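Side-chain contacts in SsfX3 (Streptomyces sp. SF2575, PDB 3SKV), which acts as a salicylyl-acyltransferase in a tetracycline biosynthetic pathway, probably moving a salicylyl group onto a tetracycline scaffold: residues W188-Y191 against G192-I195; S205-W208 against L209-A212; A368-S371 against R372-M375. The protein carries 1 engineered substitution. All blocks are in the same frame, centred on the assembly; numbering follows the deposited sequence.

Contact 1. Residues W188-Y191 against G192-I195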
loop_
_atom_site.group_PDB
_atom_site.type_symbol
_atom_site.label_atom_id
_atom_site.label_comp_id
_atom_site.label_asym_id
_atom_site.label_seq_id
_atom_site.Cartn_x
_atom_site.Cartn_y
_atom_site.Cartn_z
ATOM N N TRP A 188 10.553 -1.279 -1.933
ATOM C CA TRP A 188 9.721 -0.682 -2.954
ATOM C C TRP A 188 8.687 0.244 -2.349
ATOM O O TRP A 188 7.775 -0.215 -1.659
ATOM C CB TRP A 188 9.080 -1.723 -3.884
ATOM C CG TRP A 188 8.114 -1.129 -4.874
ATOM C CD1 TRP A 188 8.166 0.121 -5.437
ATOM C CD2 TRP A 188 6.929 -1.752 -5.386
ATOM N NE1 TRP A 188 7.098 0.305 -6.278
ATOM C CE2 TRP A 188 6.325 -0.833 -6.275
ATOM C CE3 TRP A 188 6.345 -3.030 -5.222
ATOM C CZ2 TRP A 188 5.160 -1.145 -6.993
ATOM C CZ3 TRP A 188 5.186 -3.335 -5.926
ATOM C CH2 TRP A 188 4.596 -2.393 -6.787
ATOM N N ILE A 189 8.840 1.564 -2.619
ATOM C CA ILE A 189 7.902 2.590 -2.184
ATOM C C ILE A 189 6.944 2.916 -3.319
ATOM O O ILE A 189 7.390 3.276 -4.422
ATOM C CB ILE A 189 8.577 3.882 -1.646
ATOM C CG1 ILE A 189 9.626 3.581 -0.552
ATOM C CG2 ILE A 189 7.488 4.890 -1.155
ATOM C CD1 ILE A 189 10.256 4.860 0.066
ATOM N N HIS A 190 5.620 2.794 -3.052
ATOM C CA HIS A 190 4.618 3.170 -4.044
ATOM C C HIS A 190 3.758 4.312 -3.468
ATOM O O HIS A 190 3.209 4.196 -2.369
ATOM C CB HIS A 190 3.765 1.999 -4.569
ATOM C CG HIS A 190 2.738 2.451 -5.561
ATOM N ND1 HIS A 190 3.086 2.752 -6.886
ATOM C CD2 HIS A 190 1.427 2.753 -5.370
ATOM C CE1 HIS A 190 1.977 3.211 -7.451
ATOM N NE2 HIS A 190 0.947 3.220 -6.578
ATOM N N TYR A 191 3.674 5.418 -4.226
ATOM C CA TYR A 191 2.876 6.585 -3.845
ATOM C C TYR A 191 1.861 6.930 -4.932
ATOM O O TYR A 191 2.168 6.858 -6.107
ATOM C CB TYR A 191 3.800 7.792 -3.569
ATOM C CG TYR A 191 3.076 9.097 -3.347
ATOM C CD1 TYR A 191 2.565 9.429 -2.096
ATOM C CD2 TYR A 191 2.893 10.000 -4.387
ATOM C CE1 TYR A 191 1.849 10.609 -1.898
ATOM C CE2 TYR A 191 2.193 11.192 -4.194
ATOM C CZ TYR A 191 1.671 11.489 -2.949
ATOM O OH TYR A 191 1.031 12.681 -2.740
ATOM N N GLY A 192 0.690 7.365 -4.532
ATOM C CA GLY A 192 -0.311 7.825 -5.486
ATOM C C GLY A 192 -1.584 7.014 -5.619
ATOM O O GLY A 192 -1.943 6.236 -4.732
ATOM N N ASP A 193 -2.285 7.250 -6.743
ATOM C CA ASP A 193 -3.577 6.676 -7.147
ATOM C C ASP A 193 -4.768 7.383 -6.486
ATOM O O ASP A 193 -4.655 7.936 -5.390
ATOM C CB ASP A 193 -3.629 5.137 -6.974
ATOM C CG ASP A 193 -2.701 4.394 -7.920
ATOM O OD1 ASP A 193 -2.950 4.440 -9.157
ATOM O OD2 ASP A 193 -1.742 3.738 -7.428
ATOM N N SER A 194 -5.906 7.354 -7.157
ATOM C CA SER A 194 -7.121 8.006 -6.663
ATOM C C SER A 194 -8.085 7.050 -5.967
ATOM O O SER A 194 -9.130 7.486 -5.449
ATOM C CB SER A 194 -7.804 8.798 -7.776
ATOM O OG SER A 194 -7.848 8.026 -8.959
ATOM N N ILE A 195 -7.685 5.759 -5.882
ATOM C CA ILE A 195 -8.482 4.699 -5.252
ATOM C C ILE A 195 -7.762 3.929 -4.164
ATOM O O ILE A 195 -6.543 3.779 -4.204
ATOM C CB ILE A 195 -9.116 3.713 -6.278
ATOM C CG1 ILE A 195 -8.042 2.997 -7.134
ATOM C CG2 ILE A 195 -10.242 4.387 -7.100
ATOM C CD1 ILE A 195 -8.491 1.730 -7.834
#
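H190 and D193 meet where strand 187-192 ends and the following loop begins, at G192-D193-S194, which matches the GDS block of the GDSL/SGNH family; in relatives the serine of this block is the nucleophile. The two side chains cross at roughly a right angle. H190 presents the edge of its imidazole, and D193 reaches it with one carboxylate oxygen. NE2 of H190 donates to OD2 of D193 over 2.9 Å, and the bond is nearly straight, with an N-H...O angle of 167°. OD2 lies close to the ring plane and is met nearly along its C-O axis. The ring and carboxylate planes themselves are turned 29° apart, so the groups are neither coplanar nor stacked. H190 has CG anti to its own N (chi1 179°), which sends the ring forward along the strand direction toward the loop.

Both ends of the pair have further partners. ND1 of H190 is hydrogen-bonded to OG of S249, which fixes the rotation of the imidazole from its other nitrogen. D193 bonds through OD1 to R251 in a salt bridge, while OD2 also has a weak bond to NE2 of H197; this buried carboxylate is therefore gripped at both oxygens.

Y191 leaves the strand on the side opposite to H190, and its ring meets that of F273. G192 follows Y191. Its backbone angles would press a CB against the carbonyl O of Y191, a geometry that only glycine takes easily. As the two residues are adjacent in the chain, N of G192 is held over one face of the Y191 ring, 3.2 Å from CG of Y191.

Contact 2. Residues S205-W208 against L209-A212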
loop_
_atom_site.group_PDB
_atom_site.type_symbol
_atom_site.label_atom_id
_atom_site.label_comp_id
_atom_site.label_asym_id
_atom_site.label_seq_id
_atom_site.Cartn_x
_atom_site.Cartn_y
_atom_site.Cartn_z
ATOM N N SER A 205 -3.152 -9.993 1.003
ATOM C CA SER A 205 -1.934 -10.421 0.313
ATOM C C SER A 205 -2.214 -10.557 -1.189
ATOM O O SER A 205 -1.307 -10.874 -1.965
ATOM C CB SER A 205 -1.392 -11.723 0.902
ATOM O OG SER A 205 -2.280 -12.800 0.653
ATOM N N ARG A 206 -3.458 -10.244 -1.605
ATOM C CA ARG A 206 -3.837 -10.383 -3.001
ATOM C C ARG A 206 -4.243 -9.092 -3.701
ATOM O O ARG A 206 -4.935 -9.143 -4.724
ATOM C CB ARG A 206 -4.799 -11.562 -3.191
ATOM C CG ARG A 206 -4.093 -12.930 -3.059
ATOM C CD ARG A 206 -5.027 -14.109 -3.209
ATOM N NE ARG A 206 -5.816 -14.265 -1.983
ATOM C CZ ARG A 206 -6.875 -15.063 -1.852
ATOM N NH1 ARG A 206 -7.289 -15.803 -2.878
ATOM N NH2 ARG A 206 -7.533 -15.121 -0.700
ATOM N N THR A 207 -3.754 -7.927 -3.193
ATOM C CA THR A 207 -3.945 -6.641 -3.874
ATOM C C THR A 207 -2.915 -6.648 -5.011
ATOM O O THR A 207 -1.964 -7.441 -4.963
ATOM C CB THR A 207 -3.735 -5.421 -2.943
ATOM O OG1 THR A 207 -2.390 -5.403 -2.478
ATOM C CG2 THR A 207 -4.689 -5.396 -1.756
ATOM N N TRP A 208 -3.065 -5.769 -6.014
ATOM C CA TRP A 208 -2.097 -5.743 -7.102
ATOM C C TRP A 208 -0.696 -5.471 -6.542
ATOM O O TRP A 208 0.251 -6.143 -6.950
ATOM C CB TRP A 208 -2.515 -4.767 -8.199
ATOM C CG TRP A 208 -2.387 -3.314 -7.852
ATOM C CD1 TRP A 208 -3.353 -2.500 -7.346
ATOM C CD2 TRP A 208 -1.208 -2.507 -7.988
ATOM N NE1 TRP A 208 -2.853 -1.230 -7.170
ATOM C CE2 TRP A 208 -1.540 -1.206 -7.564
ATOM C CE3 TRP A 208 0.099 -2.764 -8.437
ATOM C CZ2 TRP A 208 -0.623 -0.153 -7.601
ATOM C CZ3 TRP A 208 1.022 -1.740 -8.429
ATOM C CH2 TRP A 208 0.656 -0.445 -8.043
ATOM N N LEU A 209 -0.588 -4.537 -5.564
ATOM C CA LEU A 209 0.653 -4.159 -4.883
ATOM C C LEU A 209 1.304 -5.341 -4.191
ATOM O O LEU A 209 2.496 -5.579 -4.379
ATOM C CB LEU A 209 0.359 -3.072 -3.838
ATOM C CG LEU A 209 0.413 -1.633 -4.317
ATOM C CD1 LEU A 209 -0.035 -0.714 -3.260
ATOM C CD2 LEU A 209 1.836 -1.235 -4.749
ATOM N N ALA A 210 0.520 -6.089 -3.406
ATOM C CA ALA A 210 0.981 -7.266 -2.682
ATOM C C ALA A 210 1.473 -8.342 -3.654
ATOM O O ALA A 210 2.580 -8.846 -3.483
ATOM C CB ALA A 210 -0.142 -7.807 -1.806
ATOM N N LEU A 211 0.681 -8.642 -4.711
ATOM C CA LEU A 211 0.998 -9.631 -5.740
ATOM C C LEU A 211 2.239 -9.229 -6.523
ATOM O O LEU A 211 3.070 -10.089 -6.820
ATOM C CB LEU A 211 -0.185 -9.760 -6.715
ATOM C CG LEU A 211 -1.205 -10.900 -6.590
ATOM C CD1 LEU A 211 -0.927 -11.917 -5.407
ATOM C CD2 LEU A 211 -2.603 -10.377 -6.688
ATOM N N ALA A 212 2.359 -7.940 -6.883
ATOM C CA ALA A 212 3.504 -7.444 -7.638
ATOM C C ALA A 212 4.783 -7.554 -6.789
ATOM O O ALA A 212 5.754 -8.110 -7.274
ATOM C CB ALA A 212 3.271 -6.004 -8.097
#
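The indole of W208 has L209 over one face: CG of L209 stands 3.8 Å from the centroid of the six-membered ring, only 12° off its normal, a CH-pi contact. CD2 of the leucine extends the cover toward the rim, 3.6 Å from CH2 of W208. The two side chains lie side by side and point the same way, because CG of W208 sits between its own N and carbonyl carbon (chi1 72°) and the indole swings over the next residue. Around the indole, H190 and H197 meet it edge-to-face, and the ring of F367 meets it as well. With an alanine here, CG and CD2 of L209 would probably lose the indole they lie against, and a gap would open among these rings.

T207, immediately before, turns its hydroxyl to the helix start: OG1 accepts from N of A210 at 3.1 Å, with an N-H...O angle of 162°. O of T207 accepts from N of L211 at 2.9 Å, and O of W208 from N of A212 at 2.8 Å. CD1 of L211 reaches back to CG of R206 at 4.1 Å. S205 bonds through OG to D122 on strand 120-125. With its side-chain acceptor and the i to i+4 bonds that follow, the arrangement is a threonine N-cap opening helix 208-216 in the GDSL/SGNH domain.

Contact 3. Residues A368-S371 against R372-M375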
loop_
_atom_site.group_PDB
_atom_site.type_symbol
_atom_site.label_atom_id
_atom_site.label_comp_id
_atom_site.label_asym_id
_atom_site.label_seq_id
_atom_site.Cartn_x
_atom_site.Cartn_y
_atom_site.Cartn_z
ATOM N N ALA A 368 -1.226 -6.293 -11.537
ATOM C CA ALA A 368 0.062 -6.664 -10.969
ATOM C C ALA A 368 1.060 -7.131 -12.026
ATOM O O ALA A 368 2.199 -6.650 -12.031
ATOM C CB ALA A 368 -0.118 -7.737 -9.894
ATOM N N GLU A 369 0.644 -8.064 -12.911
ATOM C CA GLU A 369 1.464 -8.648 -13.975
ATOM C C GLU A 369 1.759 -7.551 -14.998
ATOM O O GLU A 369 2.900 -7.426 -15.456
ATOM C CB GLU A 369 0.713 -9.820 -14.624
ATOM C CG GLU A 369 1.342 -11.208 -14.544
ATOM C CD GLU A 369 1.619 -11.844 -13.188
ATOM O OE1 GLU A 369 2.550 -11.350 -12.512
ATOM O OE2 GLU A 369 1.112 -12.963 -12.933
ATOM N N SER A 370 0.752 -6.714 -15.289
ATOM C CA SER A 370 0.871 -5.599 -16.217
ATOM C C SER A 370 1.886 -4.546 -15.740
ATOM O O SER A 370 2.686 -4.055 -16.543
ATOM C CB SER A 370 -0.501 -4.979 -16.477
ATOM O OG SER A 370 -0.441 -4.071 -17.565
ATOM N N SER A 371 1.853 -4.214 -14.438
ATOM C CA SER A 371 2.780 -3.268 -13.808
ATOM C C SER A 371 4.199 -3.816 -13.882
ATOM O O SER A 371 5.108 -3.071 -14.233
ATOM C CB SER A 371 2.407 -3.026 -12.345
ATOM O OG SER A 371 1.111 -2.464 -12.230
ATOM N N ARG A 372 4.377 -5.120 -13.577
ATOM C CA ARG A 372 5.680 -5.796 -13.610
ATOM C C ARG A 372 6.252 -5.820 -15.020
ATOM O O ARG A 372 7.435 -5.525 -15.198
ATOM C CB ARG A 372 5.583 -7.222 -13.040
ATOM C CG ARG A 372 5.435 -7.249 -11.532
ATOM C CD ARG A 372 5.272 -8.673 -11.028
ATOM N NE ARG A 372 6.453 -9.479 -11.313
ATOM C CZ ARG A 372 6.408 -10.692 -11.842
ATOM N NH1 ARG A 372 5.239 -11.263 -12.110
ATOM N NH2 ARG A 372 7.531 -11.352 -12.097
ATOM N N ARG A 373 5.407 -6.129 -16.009
ATOM C CA ARG A 373 5.770 -6.154 -17.419
ATOM C C ARG A 373 6.241 -4.741 -17.862
ATOM O O ARG A 373 7.310 -4.601 -18.460
ATOM C CB ARG A 373 4.562 -6.623 -18.266
ATOM C CG ARG A 373 4.834 -6.610 -19.783
ATOM C CD ARG A 373 3.625 -6.695 -20.732
ATOM N NE ARG A 373 2.361 -7.033 -20.079
ATOM C CZ ARG A 373 1.422 -6.167 -19.725
ATOM N NH1 ARG A 373 1.600 -4.864 -19.925
ATOM N NH2 ARG A 373 0.303 -6.593 -19.154
ATOM N N GLU A 374 5.458 -3.707 -17.526
ATOM C CA GLU A 374 5.812 -2.332 -17.883
ATOM C C GLU A 374 7.082 -1.829 -17.168
ATOM O O GLU A 374 7.949 -1.239 -17.807
ATOM C CB GLU A 374 4.605 -1.380 -17.731
ATOM C CG GLU A 374 3.475 -1.645 -18.714
ATOM C CD GLU A 374 3.864 -1.660 -20.184
ATOM O OE1 GLU A 374 4.632 -0.765 -20.615
ATOM O OE2 GLU A 374 3.386 -2.569 -20.905
ATOM N N MET A 375 7.227 -2.126 -15.886
ATOM C CA MET A 375 8.427 -1.721 -15.157
ATOM C C MET A 375 9.675 -2.483 -15.606
ATOM O O MET A 375 10.769 -1.893 -15.614
ATOM C CB MET A 375 8.209 -1.808 -13.659
ATOM C CG MET A 375 7.326 -0.717 -13.147
ATOM S SD MET A 375 7.036 -0.967 -11.398
ATOM C CE MET A 375 7.533 0.585 -10.845
#
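E369 and R372 form an i to i+3 salt bridge on the surface of helix 361-377, with OE1 of E369 2.7 Å from NH1 of R372. The side chains run alongside each other, but the carboxylate plane stands 77° from that of the guanidinium, and the N-H...O bond is strongly bent and weak. R372 carries CG beside its backbone N and folds at chi3 (63°), which brings NH1 round to the glutamate; E369 meets it by bending at chi2. Through NE, R372 also bridges to E216 of helix 208-216, so the guanidinium is shared between two acids.

R373 starts with CG anti to its backbone N, then bends at a nearly eclipsed chi3 (-11°); this exposed side chain also touches a crystal neighbour, so its pose warrants caution. As modelled, one face of the guanidinium lies over CA of S370, and NH1 makes a weak bond to OG of S370 at 3.2 Å, secondary to the hydrogen bond of that OG with O of V338. NH1 also salt-bridges to OE2 of E374, whose other oxygen pairs with R337. S371 bonds through OG to O of F367. N of M375 donates to O of S371 at 2.8 Å.

How the contacts relate
Along the chain the three contacts come in series, each within one continuous run of eight residues; none closes a long loop, and none nests within or crosses another. Contact 1 ends strand 187-192 of the parallel sheet. Contact 2 begins helix 208-216, which leads on to the neighbouring parallel strand 219-223, a beta-alpha-beta crossover. The helix packs on the strand, CD2 of L209 lying 3.6 Å from CH2 of W188. Contact 3 lies much later, on helix 361-377, which meets contact 2 where CB of A368 is 3.4 Å from O of W208. Contact 2 thus touches both others, joining strand 187-192, helix 208-216 and the C-terminal helix 361-377, while contacts 1 and 3 do not touch.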